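Protein Amuc_1100 (Akkermansia muciniphila, PDB 6KNY) is of unknown molecular function but is probably held in a membrane by a transmembrane helix, its soluble part folding into a compact alpha/beta domain. Local coordinates at residues Thr79-Leu84 with Ile95-Ser100; Thr202-Arg207 with Gln268-Leu273; Cys137-Phe142 with Glu184-Ala189; Val66-Thr71 with Ala116-Gly121. All blocks are in the same frame, centred on the assembly; numbering follows the deposited sequence. Where two conformers were deposited one is given.

Contact 1: Thr79-Leu84 with Ile95-Ser100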
loop_
_atom_site.group_PDB
_atom_site.type_symbol
_atom_site.label_atom_id
_atom_site.label_comp_id
_atom_site.label_asym_id
_atom_site.label_seq_id
_atom_site.Cartn_x
_atom_site.Cartn_y
_atom_site.Cartn_z
ATOM N N THR A 79 12.995 -1.453 7.777
ATOM C CA THR A 79 13.514 -2.535 6.940
ATOM C C THR A 79 12.893 -2.490 5.551
ATOM O O THR A 79 13.594 -2.565 4.535
ATOM C CB THR A 79 13.237 -3.889 7.593
ATOM O OG1 THR A 79 13.885 -3.951 8.870
ATOM C CG2 THR A 79 13.716 -5.037 6.696
ATOM N N PHE A 80 11.564 -2.374 5.494
ATOM C CA PHE A 80 10.868 -2.290 4.211
ATOM C C PHE A 80 11.348 -1.088 3.415
ATOM O O PHE A 80 11.554 -1.175 2.199
ATOM C CB PHE A 80 9.357 -2.207 4.435
ATOM C CG PHE A 80 8.713 -3.530 4.794
ATOM C CD1 PHE A 80 9.414 -4.720 4.643
ATOM C CD2 PHE A 80 7.407 -3.579 5.265
ATOM C CE1 PHE A 80 8.825 -5.936 4.967
ATOM C CE2 PHE A 80 6.809 -4.804 5.586
ATOM C CZ PHE A 80 7.517 -5.975 5.436
ATOM N N ARG A 81 11.532 0.045 4.091
ATOM C CA ARG A 81 11.963 1.260 3.403
ATOM C C ARG A 81 13.347 1.076 2.798
ATOM O O ARG A 81 13.581 1.404 1.627
ATOM C CB ARG A 81 11.946 2.453 4.364
ATOM C CG ARG A 81 12.703 3.677 3.821
ATOM C CD ARG A 81 12.312 4.950 4.530
ATOM N NE ARG A 81 13.037 6.109 4.013
ATOM C CZ ARG A 81 14.285 6.427 4.349
ATOM N NH1 ARG A 81 14.955 5.670 5.206
ATOM N NH2 ARG A 81 14.863 7.503 3.823
ATOM N N ASP A 82 14.271 0.524 3.579
ATOM C CA ASP A 82 15.635 0.345 3.098
ATOM C C ASP A 82 15.691 -0.641 1.938
ATOM O O ASP A 82 16.448 -0.442 0.982
ATOM C CB ASP A 82 16.518 -0.088 4.262
ATOM C CG ASP A 82 16.709 1.020 5.279
ATOM O OD1 ASP A 82 15.841 1.910 5.372
ATOM O OD2 ASP A 82 17.752 1.033 5.948
ATOM N N SER A 83 14.855 -1.681 1.970
ATOM C CA SER A 83 14.799 -2.615 0.846
ATOM C C SER A 83 14.211 -1.953 -0.394
ATOM O O SER A 83 14.704 -2.156 -1.509
ATOM C CB SER A 83 13.988 -3.854 1.216
ATOM O OG SER A 83 14.803 -4.760 1.924
ATOM N N LEU A 84 13.153 -1.150 -0.215
ATOM C CA LEU A 84 12.525 -0.487 -1.356
ATOM C C LEU A 84 13.499 0.476 -2.024
ATOM O O LEU A 84 13.652 0.469 -3.250
ATOM C CB LEU A 84 11.260 0.249 -0.905
ATOM C CG LEU A 84 10.609 1.128 -1.981
ATOM C CD1 LEU A 84 10.213 0.257 -3.169
ATOM C CD2 LEU A 84 9.407 1.919 -1.432
ATOM N N ILE A 95 12.872 7.659 -6.502
ATOM C CA ILE A 95 11.882 7.582 -5.435
ATOM C C ILE A 95 12.155 8.709 -4.456
ATOM O O ILE A 95 13.291 8.881 -4.003
ATOM C CB ILE A 95 11.881 6.206 -4.727
ATOM C CG1 ILE A 95 10.834 6.175 -3.612
ATOM C CG2 ILE A 95 13.274 5.823 -4.177
ATOM C CD1 ILE A 95 10.469 4.770 -3.216
ATOM N N THR A 96 11.124 9.501 -4.156
ATOM C CA THR A 96 11.332 10.598 -3.223
ATOM C C THR A 96 11.437 10.057 -1.808
ATOM O O THR A 96 10.946 8.963 -1.486
ATOM C CB THR A 96 10.198 11.626 -3.279
ATOM O OG1 THR A 96 8.988 11.056 -2.763
ATOM C CG2 THR A 96 9.955 12.120 -4.714
ATOM N N ASP A 97 12.074 10.859 -0.957
ATOM C CA ASP A 97 12.174 10.499 0.447
ATOM C C ASP A 97 10.802 10.195 1.017
ATOM O O ASP A 97 10.634 9.217 1.754
ATOM C CB ASP A 97 12.841 11.617 1.241
ATOM C CG ASP A 97 13.256 11.162 2.621
ATOM O OD1 ASP A 97 13.702 10.005 2.742
ATOM O OD2 ASP A 97 13.133 11.947 3.574
ATOM N N THR A 98 9.795 10.999 0.653
ATOM C CA THR A 98 8.467 10.804 1.222
ATOM C C THR A 98 7.866 9.475 0.772
ATOM O O THR A 98 7.411 8.690 1.612
ATOM C CB THR A 98 7.543 11.970 0.874
ATOM O OG1 THR A 98 7.445 12.116 -0.554
ATOM C CG2 THR A 98 8.050 13.262 1.522
ATOM N N SER A 99 7.876 9.191 -0.547
ATOM C CA SER A 99 7.412 7.888 -1.041
ATOM C C SER A 99 8.066 6.723 -0.307
ATOM O O SER A 99 7.412 5.697 -0.027
ATOM C CB SER A 99 7.695 7.735 -2.532
ATOM O OG SER A 99 6.761 8.449 -3.297
ATOM N N SER A 100 9.367 6.841 -0.020
ATOM C CA SER A 100 10.094 5.675 0.475
ATOM C C SER A 100 9.602 5.263 1.848
ATOM O O SER A 100 9.841 4.129 2.253
ATOM C CB SER A 100 11.601 5.941 0.533
ATOM O OG SER A 100 11.904 6.954 1.485
#

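Contact 2: Thr202-Arg207 with Gln268-Leu273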
loop_
_atom_site.group_PDB
_atom_site.type_symbol
_atom_site.label_atom_id
_atom_site.label_comp_id
_atom_site.label_asym_id
_atom_site.label_seq_id
_atom_site.Cartn_x
_atom_site.Cartn_y
_atom_site.Cartn_z
ATOM N N THR A 202 -9.131 -1.456 -3.682
ATOM C CA THR A 202 -10.191 -1.053 -4.583
ATOM C C THR A 202 -9.949 0.394 -4.989
ATOM O O THR A 202 -9.342 1.165 -4.243
ATOM C CB THR A 202 -11.568 -1.255 -3.930
ATOM O OG1 THR A 202 -12.592 -1.072 -4.924
ATOM C CG2 THR A 202 -11.778 -0.264 -2.788
ATOM N N VAL A 203 -10.353 0.739 -6.207
ATOM C CA VAL A 203 -9.993 2.026 -6.798
ATOM C C VAL A 203 -11.114 3.013 -6.500
ATOM O O VAL A 203 -12.223 2.889 -7.028
ATOM C CB VAL A 203 -9.741 1.914 -8.306
ATOM C CG1 VAL A 203 -9.551 3.306 -8.919
ATOM C CG2 VAL A 203 -8.524 1.039 -8.580
ATOM N N ASN A 204 -10.827 3.984 -5.636
ATOM C CA ASN A 204 -11.764 5.069 -5.393
ATOM C C ASN A 204 -11.765 6.057 -6.553
ATOM O O ASN A 204 -12.832 6.466 -7.028
ATOM C CB ASN A 204 -11.418 5.765 -4.083
ATOM C CG ASN A 204 -12.344 6.910 -3.779
ATOM O OD1 ASN A 204 -13.572 6.740 -3.723
ATOM N ND2 ASN A 204 -11.771 8.088 -3.592
ATOM N N SER A 205 -10.586 6.453 -7.031
ATOM C CA SER A 205 -10.510 7.384 -8.152
ATOM C C SER A 205 -9.111 7.299 -8.740
ATOM O O SER A 205 -8.187 6.800 -8.097
ATOM C CB SER A 205 -10.841 8.824 -7.731
ATOM O OG SER A 205 -9.833 9.360 -6.896
ATOM N N ILE A 206 -8.965 7.788 -9.971
ATOM C CA ILE A 206 -7.667 7.786 -10.645
ATOM C C ILE A 206 -7.606 8.978 -11.594
ATOM O O ILE A 206 -8.621 9.369 -12.176
ATOM C CB ILE A 206 -7.404 6.463 -11.394
ATOM C CG1 ILE A 206 -5.965 6.457 -11.955
ATOM C CG2 ILE A 206 -8.454 6.212 -12.498
ATOM C CD1 ILE A 206 -5.489 5.077 -12.388
ATOM N N ARG A 207 -6.420 9.586 -11.709
ATOM C CA ARG A 207 -6.130 10.574 -12.741
ATOM C C ARG A 207 -4.924 10.085 -13.532
ATOM O O ARG A 207 -3.920 9.648 -12.946
ATOM C CB ARG A 207 -5.881 11.973 -12.148
ATOM C CG ARG A 207 -5.836 13.120 -13.207
ATOM C CD ARG A 207 -5.663 14.542 -12.597
ATOM N NE ARG A 207 -6.495 14.786 -11.413
ATOM C CZ ARG A 207 -7.310 15.833 -11.263
ATOM N NH1 ARG A 207 -8.033 15.972 -10.155
ATOM N NH2 ARG A 207 -7.408 16.745 -12.221
ATOM N N GLN A 268 -2.095 9.218 -10.675
ATOM C CA GLN A 268 -2.400 9.419 -9.300
ATOM C C GLN A 268 -3.679 8.674 -9.029
ATOM O O GLN A 268 -4.697 8.940 -9.621
ATOM C CB GLN A 268 -2.509 10.863 -8.921
ATOM C CG GLN A 268 -2.478 10.994 -7.426
ATOM C CD GLN A 268 -2.326 12.407 -6.941
ATOM O OE1 GLN A 268 -1.216 12.902 -6.748
ATOM N NE2 GLN A 268 -3.444 13.066 -6.728
ATOM N N VAL A 269 -3.585 7.707 -8.145
ATOM C CA VAL A 269 -4.708 6.871 -7.793
ATOM C C VAL A 269 -5.028 6.865 -6.305
ATOM O O VAL A 269 -4.143 6.856 -5.494
ATOM C CB VAL A 269 -4.521 5.435 -8.317
ATOM C CG1 VAL A 269 -3.300 4.793 -7.731
ATOM C CG2 VAL A 269 -5.721 4.595 -7.993
ATOM N N SER A 270 -6.329 6.927 -6.044
ATOM C CA SER A 270 -6.866 6.875 -4.691
ATOM C C SER A 270 -7.392 5.467 -4.460
ATOM O O SER A 270 -8.240 4.988 -5.222
ATOM C CB SER A 270 -7.977 7.911 -4.526
ATOM O OG SER A 270 -8.486 7.925 -3.215
ATOM N N LEU A 271 -6.892 4.805 -3.416
ATOM C CA LEU A 271 -7.240 3.422 -3.159
ATOM C C LEU A 271 -7.876 3.283 -1.787
ATOM O O LEU A 271 -7.625 4.084 -0.876
ATOM C CB LEU A 271 -5.996 2.543 -3.252
ATOM C CG LEU A 271 -5.279 2.608 -4.610
ATOM C CD1 LEU A 271 -3.863 2.079 -4.477
ATOM C CD2 LEU A 271 -6.039 1.821 -5.669
ATOM N N ASN A 272 -8.732 2.275 -1.653
ATOM C CA ASN A 272 -9.163 1.790 -0.349
ATOM C C ASN A 272 -8.707 0.345 -0.234
ATOM O O ASN A 272 -9.156 -0.515 -1.002
ATOM C CB ASN A 272 -10.671 1.911 -0.168
ATOM C CG ASN A 272 -11.126 3.367 -0.011
ATOM O OD1 ASN A 272 -10.961 3.981 1.041
ATOM N ND2 ASN A 272 -11.720 3.907 -1.056
ATOM N N LEU A 273 -7.776 0.100 0.688
ATOM C CA LEU A 273 -7.416 -1.256 1.085
ATOM C C LEU A 273 -8.545 -1.819 1.938
ATOM O O LEU A 273 -8.953 -1.198 2.924
ATOM C CB LEU A 273 -6.106 -1.234 1.871
ATOM C CG LEU A 273 -5.639 -2.521 2.565
ATOM C CD1 LEU A 273 -5.349 -3.621 1.540
ATOM C CD2 LEU A 273 -4.424 -2.234 3.490
#

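Contact 3: Cys137-Phe142 with Glu184-Ala189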
loop_
_atom_site.group_PDB
_atom_site.type_symbol
_atom_site.label_atom_id
_atom_site.label_comp_id
_atom_site.label_asym_id
_atom_site.label_seq_id
_atom_site.Cartn_x
_atom_site.Cartn_y
_atom_site.Cartn_z
ATOM N N CYS A 137 7.302 -2.848 -12.663
ATOM C CA CYS A 137 6.556 -2.540 -13.874
ATOM C C CYS A 137 7.302 -1.643 -14.850
ATOM O O CYS A 137 6.762 -1.345 -15.917
ATOM C CB CYS A 137 5.210 -1.903 -13.510
ATOM S SG CYS A 137 4.117 -3.077 -12.671
ATOM N N GLY A 138 8.527 -1.222 -14.537
ATOM C CA GLY A 138 9.268 -0.383 -15.464
ATOM C C GLY A 138 8.958 1.092 -15.360
ATOM O O GLY A 138 9.171 1.838 -16.329
ATOM N N LEU A 139 8.430 1.537 -14.217
ATOM C CA LEU A 139 8.124 2.947 -14.019
ATOM C C LEU A 139 9.415 3.745 -13.917
ATOM O O LEU A 139 10.490 3.200 -13.677
ATOM C CB LEU A 139 7.311 3.145 -12.743
ATOM C CG LEU A 139 5.950 2.452 -12.699
ATOM C CD1 LEU A 139 5.415 2.423 -11.277
ATOM C CD2 LEU A 139 4.961 3.130 -13.656
ATOM N N SER A 140 9.304 5.065 -14.042
ATOM C CA SER A 140 10.500 5.884 -13.920
ATOM C C SER A 140 10.611 6.610 -12.588
ATOM O O SER A 140 11.728 6.944 -12.175
ATOM C CB SER A 140 10.568 6.900 -15.066
ATOM O OG SER A 140 9.580 7.887 -14.879
ATOM N N LYS A 141 9.491 6.900 -11.923
ATOM C CA LYS A 141 9.533 7.586 -10.637
ATOM C C LYS A 141 8.334 7.185 -9.796
ATOM O O LYS A 141 7.229 7.027 -10.320
ATOM C CB LYS A 141 9.525 9.119 -10.774
ATOM C CG LYS A 141 10.168 9.682 -12.026
ATOM C CD LYS A 141 10.239 11.187 -11.976
ATOM C CE LYS A 141 10.958 11.714 -13.206
ATOM N NZ LYS A 141 11.011 13.196 -13.240
ATOM N N PHE A 142 8.570 7.030 -8.496
ATOM C CA PHE A 142 7.525 7.090 -7.480
ATOM C C PHE A 142 7.486 8.524 -6.964
ATOM O O PHE A 142 8.510 9.055 -6.517
ATOM C CB PHE A 142 7.797 6.125 -6.324
ATOM C CG PHE A 142 7.618 4.674 -6.673
ATOM C CD1 PHE A 142 6.354 4.156 -6.906
ATOM C CD2 PHE A 142 8.715 3.817 -6.735
ATOM C CE1 PHE A 142 6.182 2.804 -7.215
ATOM C CE2 PHE A 142 8.552 2.473 -7.041
ATOM C CZ PHE A 142 7.287 1.963 -7.280
ATOM N N GLU A 184 3.580 2.095 -21.410
ATOM C CA GLU A 184 3.580 0.654 -21.183
ATOM C C GLU A 184 3.732 0.321 -19.704
ATOM O O GLU A 184 3.068 -0.593 -19.203
ATOM C CB GLU A 184 4.690 -0.011 -22.001
ATOM N N SER A 185 4.598 1.044 -18.984
ATOM C CA SER A 185 4.784 0.747 -17.564
ATOM C C SER A 185 3.556 1.129 -16.742
ATOM O O SER A 185 3.246 0.476 -15.737
ATOM C CB SER A 185 6.020 1.472 -17.027
ATOM O OG SER A 185 5.906 2.877 -17.160
ATOM N N VAL A 186 2.835 2.161 -17.163
ATOM C CA VAL A 186 1.647 2.571 -16.425
ATOM C C VAL A 186 0.541 1.531 -16.561
ATOM O O VAL A 186 -0.128 1.183 -15.578
ATOM C CB VAL A 186 1.206 3.962 -16.902
ATOM C CG1 VAL A 186 -0.234 4.213 -16.504
ATOM C CG2 VAL A 186 2.149 5.011 -16.327
ATOM N N LEU A 187 0.354 0.990 -17.769
ATOM C CA LEU A 187 -0.606 -0.103 -17.955
ATOM C C LEU A 187 -0.241 -1.310 -17.104
ATOM O O LEU A 187 -1.121 -1.933 -16.496
ATOM C CB LEU A 187 -0.708 -0.493 -19.436
ATOM C CG LEU A 187 -1.123 0.609 -20.428
ATOM C CD1 LEU A 187 -0.773 0.223 -21.860
ATOM C CD2 LEU A 187 -2.607 0.958 -20.332
ATOM N N LYS A 188 1.050 -1.661 -17.035
ATOM C CA LYS A 188 1.456 -2.759 -16.153
ATOM C C LYS A 188 1.201 -2.419 -14.690
ATOM O O LYS A 188 0.835 -3.295 -13.901
ATOM C CB LYS A 188 2.935 -3.101 -16.330
ATOM C CG LYS A 188 3.356 -3.591 -17.697
ATOM C CD LYS A 188 4.813 -4.056 -17.640
ATOM C CE LYS A 188 5.457 -4.060 -19.016
ATOM N NZ LYS A 188 6.944 -3.851 -18.976
ATOM N N ALA A 189 1.458 -1.172 -14.300
ATOM C CA ALA A 189 1.219 -0.758 -12.920
ATOM C C ALA A 189 -0.259 -0.860 -12.580
ATOM O O ALA A 189 -0.640 -1.384 -11.526
ATOM C CB ALA A 189 1.713 0.677 -12.707
#

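Contact 4: Val66-Thr71 with Ala116-Gly121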
loop_
_atom_site.group_PDB
_atom_site.type_symbol
_atom_site.label_atom_id
_atom_site.label_comp_id
_atom_site.label_asym_id
_atom_site.label_seq_id
_atom_site.Cartn_x
_atom_site.Cartn_y
_atom_site.Cartn_z
ATOM N N VAL A 66 -2.304 -9.684 14.088
ATOM C CA VAL A 66 -1.476 -10.500 14.978
ATOM C C VAL A 66 -0.742 -9.579 15.945
ATOM O O VAL A 66 -0.605 -8.375 15.676
ATOM C CB VAL A 66 -0.498 -11.386 14.181
ATOM C CG1 VAL A 66 -1.262 -12.339 13.293
ATOM C CG2 VAL A 66 0.460 -10.541 13.366
ATOM N N PRO A 67 -0.285 -10.088 17.089
ATOM C CA PRO A 67 0.377 -9.222 18.072
ATOM C C PRO A 67 1.588 -8.531 17.471
ATOM O O PRO A 67 2.430 -9.157 16.835
ATOM C CB PRO A 67 0.777 -10.197 19.182
ATOM C CG PRO A 67 -0.262 -11.295 19.055
ATOM C CD PRO A 67 -0.401 -11.472 17.587
ATOM N N THR A 68 1.667 -7.228 17.687
ATOM C CA THR A 68 2.727 -6.405 17.129
ATOM C C THR A 68 3.055 -5.315 18.141
ATOM O O THR A 68 2.145 -4.636 18.636
ATOM C CB THR A 68 2.278 -5.804 15.781
ATOM O OG1 THR A 68 1.752 -6.850 14.934
ATOM C CG2 THR A 68 3.433 -5.107 15.073
ATOM N N THR A 69 4.335 -5.167 18.477
ATOM C CA THR A 69 4.676 -4.036 19.329
ATOM C C THR A 69 4.976 -2.806 18.480
ATOM O O THR A 69 5.288 -2.918 17.286
ATOM C CB THR A 69 5.890 -4.360 20.209
ATOM O OG1 THR A 69 7.070 -4.400 19.400
ATOM C CG2 THR A 69 5.720 -5.703 20.985
ATOM N N PRO A 70 4.902 -1.615 19.075
ATOM C CA PRO A 70 5.274 -0.403 18.332
ATOM C C PRO A 70 6.688 -0.407 17.786
ATOM O O PRO A 70 6.901 0.053 16.657
ATOM C CB PRO A 70 5.072 0.706 19.372
ATOM C CG PRO A 70 3.976 0.202 20.201
ATOM C CD PRO A 70 4.257 -1.283 20.361
ATOM N N THR A 71 7.676 -0.899 18.536
ATOM C CA THR A 71 9.027 -0.873 17.979
ATOM C C THR A 71 9.210 -1.938 16.913
ATOM O O THR A 71 9.932 -1.700 15.936
ATOM C CB THR A 71 10.081 -0.992 19.085
ATOM O OG1 THR A 71 10.310 -2.367 19.396
ATOM C CG2 THR A 71 9.621 -0.262 20.343
ATOM N N ALA A 116 -2.538 0.650 18.263
ATOM C CA ALA A 116 -2.634 0.741 16.810
ATOM C C ALA A 116 -1.652 -0.155 16.063
ATOM O O ALA A 116 -1.852 -0.383 14.862
ATOM C CB ALA A 116 -2.412 2.198 16.364
ATOM N N ALA A 117 -0.616 -0.677 16.746
ATOM C CA ALA A 117 0.528 -1.271 16.051
ATOM C C ALA A 117 0.122 -2.418 15.138
ATOM O O ALA A 117 0.697 -2.597 14.056
ATOM C CB ALA A 117 1.562 -1.763 17.061
ATOM N N SER A 118 -0.840 -3.225 15.570
ATOM C CA SER A 118 -1.193 -4.436 14.831
ATOM C C SER A 118 -1.988 -4.102 13.565
ATOM O O SER A 118 -1.769 -4.701 12.501
ATOM C CB SER A 118 -1.985 -5.362 15.752
ATOM O OG SER A 118 -2.550 -6.442 15.041
ATOM N N THR A 119 -2.921 -3.159 13.671
ATOM C CA THR A 119 -3.639 -2.667 12.497
ATOM C C THR A 119 -2.678 -2.030 11.488
ATOM O O THR A 119 -2.727 -2.327 10.284
ATOM C CB THR A 119 -4.721 -1.692 12.964
ATOM O OG1 THR A 119 -5.580 -2.380 13.898
ATOM C CG2 THR A 119 -5.551 -1.153 11.796
ATOM N N LEU A 120 -1.754 -1.194 11.973
ATOM C CA LEU A 120 -0.741 -0.601 11.099
ATOM C C LEU A 120 0.149 -1.646 10.430
ATOM O O LEU A 120 0.630 -1.425 9.303
ATOM C CB LEU A 120 0.124 0.367 11.897
ATOM C CG LEU A 120 -0.626 1.600 12.395
ATOM C CD1 LEU A 120 0.238 2.404 13.356
ATOM C CD2 LEU A 120 -1.057 2.462 11.213
ATOM N N GLY A 121 0.431 -2.763 11.113
ATOM C CA GLY A 121 1.284 -3.780 10.508
ATOM C C GLY A 121 0.614 -4.467 9.336
ATOM O O GLY A 121 1.260 -4.799 8.347
HETATM O O HOH W 1 -1.200 -7.554 12.123
#

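Contact 1: Thr79-Leu84 with Ile95-Ser100
I95 meets L84 where the short strand 94-95 passes into the one-turn helix 97-100, which packs against the long helix 70-91 in a small alpha/beta domain. The CD1 methyl of I95 lies 3.5 Å from CD2 of L84, the two side chains crossing at a slant, and F142 of the adjacent strand also touches I95. D97, at the start of the turn, supplies the acid of a salt bridge: its OD1 stands 3.0 Å from NH2 of R81. OD1 alone meets NH2, with the carboxylate and guanidinium planes 75° apart, not the flat two-pronged pairing, and OD1 lies 19° out of the guanidinium plane. S100 takes the next nitrogen along the same edge, with NE of R81 donating to OG over 2.9 Å. R81 spans the gap because its chain is extended from CG to NE (chi2 161°, chi3 180°), its methylenes running past the S100 carbonyl; W101 adds a cation-pi contact. With R81 cut back to an alanine, D97 would probably lose its positive partner and S100 OG the donor that meets it across the contact. The S100 hydroxyl also donates its own proton onward within the turn, chi1 65° turning OG toward the chain, where it lies 2.6 Å from the D97 carbonyl O.

Contact 2: Thr202-Arg207 with Gln268-Leu273
A classic beta bulge interrupts the antiparallel pairing of edge strand 201-210 with strand 265-276: N204 and S205 together face S270, so the register slips by one residue. Both backbone nitrogens converge on the S270 carbonyl, N204 N at 2.8 Å through a bent bond (136° at the hydrogen) and S205 N through a weak, longer one. S270 N returns a bond to S205 O. On either side of the bulge the pairing is regular, with T202 and N272 forming one hydrogen-bonded pair and R207 and Q268 another. On the face shared by V203, I206, V269 and L271, V203 spreads its two methyls: CG1 reaches V269 CG2, and CG2 lies 3.9 Å from L271 CD2. I206 CG1 lies against V269 CB, while I193 of helix 183-194 touches both V269 and L271. On the other face T202 CG2 rests 3.6 Å from N272 CB, and the Q268 amide oxygen accepts a hydrogen bond from K144 NZ. The bulge residue N204 holds CG anti to its own nitrogen (chi1 179°), leaning over the neighbouring strand. There its amide plane stands 71° from that of N272, and its ND2 donates a weak bond of 3.3 Å to S270 OG.

Contact 3: Cys137-Phe142 with Glu184-Ala189
C137 presses against helix 183-194 from the loop that leads out of helix 117-134 into strand 141-146, a helix-to-loop packing at one end of the mixed sheet. Its CB lies 3.8 Å from CB of K188. The sulfur, set anti to its own carbonyl carbon (chi1 -67°), runs alongside the helix backbone, with SG 3.5 Å from the K188 carbonyl O. The C137 carbonyl faces the preceding turn of the helix, its O only 3.1 Å from CB of S185, and S185 CA approaches the same oxygen in a CA-H...O contact. The extended K188 chain passes this carbonyl with its CD. G138 follows at phi 85° and psi 22°, where a beta carbon would collide with the C137 carbonyl O and would sit close to S185 CB, so the absence of a side chain lets the loop come down onto the helix. Its carbonyl O too lies against the S185 methylene, 3.2 Å from CB. The S185 hydroxyl is spoken for by its own helix end, bonding to the D182 carbonyl, while its CB meets the two loop carbonyls. L139 then lays one branch, CD2, on the helix face formed by S185, V186 and A189: CD2 lies 4.3 Å from V186 CG2 and 4.2 Å from A189 CB. F179 of strand 170-181 touches both L139 and A189, tying this apolar patch to the sheet. The same CD2 methyl packs 3.6 Å from S185 OG.

Contact 4: Val66-Thr71 with Ala116-Gly121
V66 and S118 make the polar link of this contact, in which the loop entering helix 70-91 lies across the first turn of helix 117-134. Of the direct hydrogen bonds, the one that crosses runs from S118 OG to V66 O over 2.8 Å, with the hydroxyl anti to the serine's backbone nitrogen (chi1 170°). A second hydroxyl grips the same acceptor from within the loop, T68 OG1 at 2.9 Å from V66 O. The two donors approach from opposite faces of the carbonyl plane, 39° out of it for S118 and 45° for T68, so the oxygen is clasped between them. A water-mediated bridge runs beside this pair: one water accepts from V66 N and donates to S118 O, 2.9 Å away. Van der Waals packing carries the rest. T68 lays its CB and OG1 over the helix backbone, both 3.8 Å from S118 CA, and directs CG2 toward the A117 carbonyl. Were a valine to stand in for T68, V66 O is likely to keep only the S118 hydroxyl of these two donors. T69, the N-cap of helix 70-91, turns its side chain from the contact and caps the nitrogen of A72. The methyl of A117 fits beneath the loop as it bends into that helix, facing the T69 carbonyl carbon and the ring of P70, whose CD is 4.3 Å away. Across the contact, the atom nearest A117 CB is the T68 carbonyl O, at 3.3 Å.

In the fold
Along the chain, contact 4 closes a loop within which contact 1 is nested; contact 3 and then contact 2 follow in series. Contacts 1 and 4, centres about 20 Å apart, share helix 70-91 and hold it to helix 97-100 and, at its start, to helix 117-134. Contact 1 touches contact 3 where I95, T96 and S99 pack on F142, as strand 94-95 and the turn after it lie beside strand 141-146. Contacts 2 and 3 reach the same mixed sheet, centres about 16 Å apart: contact 2 holds the edge strand on it, and contact 3 packs helix 183-194 on the loop before strand 141-146. Contacts 3 and 4, about 31 Å apart between centres, lie on opposite sides of the chain's centre.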